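Local structure of DUF5642 domain-containing protein (Mycobacterium smegmatis, 4TMD) at residues Y151-A164 with A182-R194. The protein is of unknown function but is probably exported and lipid-linked in mycobacteria, with a domain of the Mog1p/PsbP clan. Numbering follows the deposited sequence. Where two conformers were deposited one is given.
Sequences YVASFDNYMVIVTA and ARELLSAAVAAVR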
loop_
_atom_site.group_PDB
_atom_site.type_symbol
_atom_site.label_atom_id
_atom_site.label_comp_id
_atom_site.label_asym_id
_atom_site.label_seq_id
_atom_site.Cartn_x
_atom_site.Cartn_y
_atom_site.Cartn_z
ATOM N N TYR A 151 2.094 -1.143 -2.997
ATOM C CA TYR A 151 2.302 -2.447 -3.617
ATOM C C TYR A 151 1.533 -3.444 -2.789
ATOM O O TYR A 151 1.651 -3.480 -1.569
ATOM C CB TYR A 151 3.783 -2.816 -3.710
ATOM C CG TYR A 151 4.552 -1.800 -4.516
ATOM C CD1 TYR A 151 4.696 -1.949 -5.889
ATOM C CD2 TYR A 151 5.100 -0.668 -3.912
ATOM C CE1 TYR A 151 5.371 -1.001 -6.642
ATOM C CE2 TYR A 151 5.786 0.285 -4.665
ATOM C CZ TYR A 151 5.919 0.109 -6.020
ATOM O OH TYR A 151 6.593 1.049 -6.774
ATOM N N VAL A 152 0.725 -4.238 -3.473
ATOM C CA VAL A 152 -0.166 -5.173 -2.829
ATOM C C VAL A 152 0.140 -6.588 -3.293
ATOM O O VAL A 152 0.248 -6.818 -4.498
ATOM C CB VAL A 152 -1.632 -4.837 -3.176
ATOM C CG1 VAL A 152 -2.579 -5.944 -2.668
ATOM C CG2 VAL A 152 -2.012 -3.492 -2.612
ATOM N N ALA A 153 0.275 -7.523 -2.356
ATOM C CA ALA A 153 0.387 -8.936 -2.716
ATOM C C ALA A 153 -0.734 -9.718 -2.073
ATOM O O ALA A 153 -0.951 -9.614 -0.872
ATOM C CB ALA A 153 1.733 -9.507 -2.296
ATOM N N SER A 154 -1.435 -10.506 -2.884
ATOM C CA SER A 154 -2.573 -11.295 -2.440
ATOM C C SER A 154 -2.308 -12.787 -2.616
ATOM O O SER A 154 -1.956 -13.218 -3.706
ATOM C CB SER A 154 -3.818 -10.911 -3.242
ATOM O OG SER A 154 -4.857 -11.848 -3.041
ATOM N N PHE A 155 -2.473 -13.565 -1.552
ATOM C CA PHE A 155 -2.404 -15.017 -1.664
ATOM C C PHE A 155 -3.288 -15.616 -0.593
ATOM O O PHE A 155 -3.211 -15.237 0.570
ATOM C CB PHE A 155 -0.957 -15.538 -1.555
ATOM C CG PHE A 155 -0.236 -15.095 -0.319
ATOM C CD1 PHE A 155 0.306 -13.821 -0.233
ATOM C CD2 PHE A 155 -0.084 -15.957 0.756
ATOM C CE1 PHE A 155 0.978 -13.405 0.905
ATOM C CE2 PHE A 155 0.588 -15.545 1.899
ATOM C CZ PHE A 155 1.125 -14.271 1.972
ATOM N N ASP A 156 -4.147 -16.544 -0.998
ATOM C CA ASP A 156 -5.097 -17.158 -0.077
ATOM C C ASP A 156 -5.836 -16.076 0.696
ATOM O O ASP A 156 -6.335 -15.114 0.104
ATOM C CB ASP A 156 -4.386 -18.103 0.880
ATOM C CG ASP A 156 -3.774 -19.282 0.171
ATOM O OD1 ASP A 156 -4.318 -19.695 -0.883
ATOM O OD2 ASP A 156 -2.745 -19.791 0.663
ATOM N N ASN A 157 -5.885 -16.216 2.016
ATOM C CA ASN A 157 -6.572 -15.228 2.839
ATOM C C ASN A 157 -5.591 -14.220 3.433
ATOM O O ASN A 157 -5.849 -13.627 4.478
ATOM C CB ASN A 157 -7.375 -15.923 3.937
ATOM C CG ASN A 157 -8.447 -16.852 3.368
ATOM O OD1 ASN A 157 -8.724 -16.825 2.169
ATOM N ND2 ASN A 157 -9.043 -17.674 4.218
ATOM N N TYR A 158 -4.464 -14.035 2.751
ATOM C CA TYR A 158 -3.461 -13.087 3.212
ATOM C C TYR A 158 -3.338 -11.953 2.235
ATOM O O TYR A 158 -3.468 -12.118 1.017
ATOM C CB TYR A 158 -2.090 -13.748 3.394
ATOM C CG TYR A 158 -2.008 -14.700 4.557
ATOM C CD1 TYR A 158 -1.613 -14.260 5.811
ATOM C CD2 TYR A 158 -2.318 -16.055 4.397
ATOM C CE1 TYR A 158 -1.533 -15.132 6.879
ATOM C CE2 TYR A 158 -2.251 -16.940 5.469
ATOM C CZ TYR A 158 -1.856 -16.470 6.704
ATOM O OH TYR A 158 -1.776 -17.331 7.772
ATOM N N MET A 159 -3.030 -10.788 2.766
ATOM C CA MET A 159 -2.717 -9.669 1.899
ATOM C C MET A 159 -1.576 -8.917 2.528
ATOM O O MET A 159 -1.595 -8.717 3.737
ATOM C CB MET A 159 -3.934 -8.769 1.725
ATOM C CG MET A 159 -3.673 -7.547 0.891
ATOM S SD MET A 159 -5.241 -6.829 0.346
ATOM C CE MET A 159 -5.574 -7.808 -1.113
ATOM N N VAL A 160 -0.580 -8.536 1.725
ATOM C CA VAL A 160 0.541 -7.762 2.232
ATOM C C VAL A 160 0.584 -6.465 1.459
ATOM O O VAL A 160 0.489 -6.468 0.234
ATOM C CB VAL A 160 1.885 -8.513 2.095
ATOM C CG1 VAL A 160 3.048 -7.593 2.462
ATOM C CG2 VAL A 160 1.885 -9.777 2.964
ATOM N N ILE A 161 0.690 -5.354 2.174
ATOM C CA ILE A 161 0.688 -4.052 1.537
ATOM C C ILE A 161 1.913 -3.240 1.940
ATOM O O ILE A 161 2.140 -2.992 3.128
ATOM C CB ILE A 161 -0.566 -3.238 1.896
ATOM C CG1 ILE A 161 -1.833 -4.068 1.674
ATOM C CG2 ILE A 161 -0.596 -1.952 1.083
ATOM C CD1 ILE A 161 -3.085 -3.285 1.940
ATOM N N VAL A 162 2.699 -2.839 0.950
ATOM C CA VAL A 162 3.807 -1.929 1.200
ATOM C C VAL A 162 3.401 -0.561 0.672
ATOM O O VAL A 162 2.982 -0.421 -0.484
ATOM C CB VAL A 162 5.128 -2.417 0.544
ATOM C CG1 VAL A 162 6.250 -1.353 0.692
ATOM C CG2 VAL A 162 5.559 -3.755 1.169
ATOM N N THR A 163 3.489 0.441 1.538
ATOM C CA THR A 163 3.239 1.822 1.140
ATOM C C THR A 163 4.519 2.624 1.316
ATOM O O THR A 163 5.143 2.572 2.378
ATOM C CB THR A 163 2.109 2.455 1.966
ATOM O OG1 THR A 163 0.923 1.653 1.840
ATOM C CG2 THR A 163 1.822 3.867 1.460
ATOM N N ALA A 164 4.930 3.334 0.270
ATOM C CA ALA A 164 6.135 4.162 0.327
ATOM C C ALA A 164 5.792 5.592 -0.065
ATOM O O ALA A 164 5.154 5.804 -1.091
ATOM C CB ALA A 164 7.206 3.614 -0.589
ATOM N N ALA A 182 10.846 -0.419 -1.966
ATOM C CA ALA A 182 9.456 -0.790 -1.696
ATOM C C ALA A 182 9.131 -2.146 -2.318
ATOM O O ALA A 182 8.533 -2.989 -1.676
ATOM C CB ALA A 182 8.488 0.274 -2.227
ATOM N N ARG A 183 9.498 -2.351 -3.578
ATOM C CA ARG A 183 9.165 -3.617 -4.236
ATOM C C ARG A 183 9.908 -4.787 -3.579
ATOM O O ARG A 183 9.355 -5.876 -3.411
ATOM C CB ARG A 183 9.471 -3.551 -5.739
ATOM C CG ARG A 183 8.550 -2.581 -6.519
ATOM C CD ARG A 183 8.741 -2.706 -8.023
ATOM N NE ARG A 183 10.140 -2.536 -8.415
ATOM C CZ ARG A 183 10.682 -1.385 -8.805
ATOM N NH1 ARG A 183 9.943 -0.284 -8.871
ATOM N NH2 ARG A 183 11.969 -1.332 -9.129
ATOM N N GLU A 184 11.155 -4.569 -3.180
ATOM C CA GLU A 184 11.882 -5.633 -2.476
ATOM C C GLU A 184 11.294 -5.905 -1.105
ATOM O O GLU A 184 11.232 -7.064 -0.663
ATOM C CB GLU A 184 13.369 -5.287 -2.365
ATOM C CG GLU A 184 14.007 -5.187 -3.748
ATOM C CD GLU A 184 15.422 -4.656 -3.733
ATOM O OE1 GLU A 184 15.932 -4.313 -2.639
ATOM O OE2 GLU A 184 16.017 -4.581 -4.830
ATOM N N LEU A 185 10.836 -4.857 -0.418
ATOM C CA LEU A 185 10.141 -5.078 0.849
ATOM C C LEU A 185 8.898 -5.963 0.666
ATOM O O LEU A 185 8.576 -6.756 1.545
ATOM C CB LEU A 185 9.723 -3.748 1.494
ATOM C CG LEU A 185 10.839 -2.956 2.186
ATOM C CD1 LEU A 185 10.297 -1.597 2.610
ATOM C CD2 LEU A 185 11.353 -3.720 3.406
ATOM N N LEU A 186 8.191 -5.810 -0.454
ATOM C CA LEU A 186 6.990 -6.614 -0.675
ATOM C C LEU A 186 7.348 -8.094 -0.812
ATOM O O LEU A 186 6.737 -8.955 -0.187
ATOM C CB LEU A 186 6.237 -6.145 -1.912
ATOM C CG LEU A 186 4.998 -6.990 -2.224
ATOM C CD1 LEU A 186 3.873 -6.693 -1.230
ATOM C CD2 LEU A 186 4.542 -6.770 -3.675
ATOM N N SER A 187 8.349 -8.388 -1.632
ATOM C CA SER A 187 8.788 -9.761 -1.801
ATOM C C SER A 187 9.303 -10.346 -0.494
ATOM O O SER A 187 9.016 -11.501 -0.152
ATOM C CB SER A 187 9.869 -9.827 -2.872
ATOM O OG SER A 187 9.339 -9.391 -4.101
ATOM N N ALA A 188 10.068 -9.549 0.242
ATOM C CA ALA A 188 10.661 -10.037 1.472
ATOM C C ALA A 188 9.586 -10.293 2.524
ATOM O O ALA A 188 9.667 -11.279 3.262
ATOM C CB ALA A 188 11.723 -9.046 1.994
ATOM N N ALA A 189 8.581 -9.416 2.583
ATOM C CA ALA A 189 7.521 -9.542 3.576
ATOM C C ALA A 189 6.670 -10.778 3.320
ATOM O O ALA A 189 6.250 -11.460 4.256
ATOM C CB ALA A 189 6.638 -8.305 3.583
ATOM N N VAL A 190 6.390 -11.042 2.048
ATOM C CA VAL A 190 5.580 -12.192 1.699
ATOM C C VAL A 190 6.343 -13.452 2.086
ATOM O O VAL A 190 5.773 -14.366 2.668
ATOM C CB VAL A 190 5.202 -12.201 0.208
ATOM C CG1 VAL A 190 4.680 -13.563 -0.215
ATOM C CG2 VAL A 190 4.144 -11.136 -0.074
ATOM N N ALA A 191 7.643 -13.476 1.823
ATOM C CA ALA A 191 8.449 -14.650 2.150
ATOM C C ALA A 191 8.555 -14.828 3.661
ATOM O O ALA A 191 8.546 -15.957 4.175
ATOM C CB ALA A 191 9.841 -14.551 1.511
ATOM N N ALA A 192 8.630 -13.718 4.390
ATOM C CA ALA A 192 8.706 -13.790 5.852
ATOM C C ALA A 192 7.384 -14.296 6.452
ATOM O O ALA A 192 7.379 -15.172 7.318
ATOM C CB ALA A 192 9.069 -12.425 6.438
ATOM N N VAL A 193 6.271 -13.726 5.996
ATOM C CA VAL A 193 4.942 -14.107 6.483
ATOM C C VAL A 193 4.625 -15.572 6.159
ATOM O O VAL A 193 4.088 -16.295 6.989
ATOM C CB VAL A 193 3.844 -13.194 5.889
ATOM C CG1 VAL A 193 2.441 -13.766 6.141
ATOM C CG2 VAL A 193 3.951 -11.787 6.486
ATOM N N ARG A 194 4.987 -16.024 4.966
ATOM C CA ARG A 194 4.636 -17.387 4.557
ATOM C C ARG A 194 5.364 -18.465 5.334
ATOM O O ARG A 194 4.811 -19.534 5.548
ATOM C CB ARG A 194 4.909 -17.592 3.076
ATOM C CG ARG A 194 3.881 -16.989 2.167
ATOM C CD ARG A 194 4.395 -17.060 0.768
ATOM N NE ARG A 194 3.337 -16.972 -0.214
ATOM C CZ ARG A 194 3.562 -16.892 -1.515
ATOM N NH1 ARG A 194 4.808 -16.875 -1.962
ATOM N NH2 ARG A 194 2.545 -16.803 -2.363
HETATM O O HOH W 1 7.060 0.275 -9.302
#
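Leu-186 puts its branched end against the hairpin formed by strands 151-155 and 158-164: CD1 lies 3.7 Å from Ala-153 CB and also meets Val-160 CG1, while CD2 reaches Tyr-151 CB. Its CG stands opposite the backbone N, which carries both methyls toward the strands although the CB itself does not point there. Val-160 slides past it in the reverse direction, its CG1 resting on Ala-189 CB at 3.8 Å. Val-162 reaches the helix backbone, its CG2 3.7 Å from Leu-186 CA.

Tyr-151 and Phe-155 lie toward the two ends. Ala-182 CB packs 3.6 Å from Tyr-151 CE2 and also meets Ala-164 CB. Arg-183 CG sits over one face of Tyr-151, 4.0 Å from the ring centroid, a CH-pi contact; a bend farther along the arginine lets NH1 donate to a water that also binds Tyr-151 OH (2.7 Å). Arg-194 makes a cation-pi contact with Phe-155: CZ is 4.5 Å from the centroid and 15° off the ring normal, NE lies over the face, and the planes stand 70° apart. Tyr-158 CB lies over the opposite face, displaced toward the rim, and Val-193 CG1 at the edge. The backbone carbonyl O of Asp-124 accepts a hydrogen bond from Arg-194 NH2, and Val-190 CG1 lies against one guanidinium face; together these probably set its orientation. Tyr-2 adds an edge-to-face ring to Phe-155.

A type II' turn, Phe-155 to Tyr-158, joins the strands. Segment 182-194 runs at 155° to strand 158-164, its axis coming within 8.3 Å. The C-terminal helix 179-194 thus packs its apolar side on the central hairpin of the antiparallel sheet, Leu-185 and Ala-189 touching Phe-81 and Val-83 of strand 79-88, Leu-186 Thr-128 of strand 127-137.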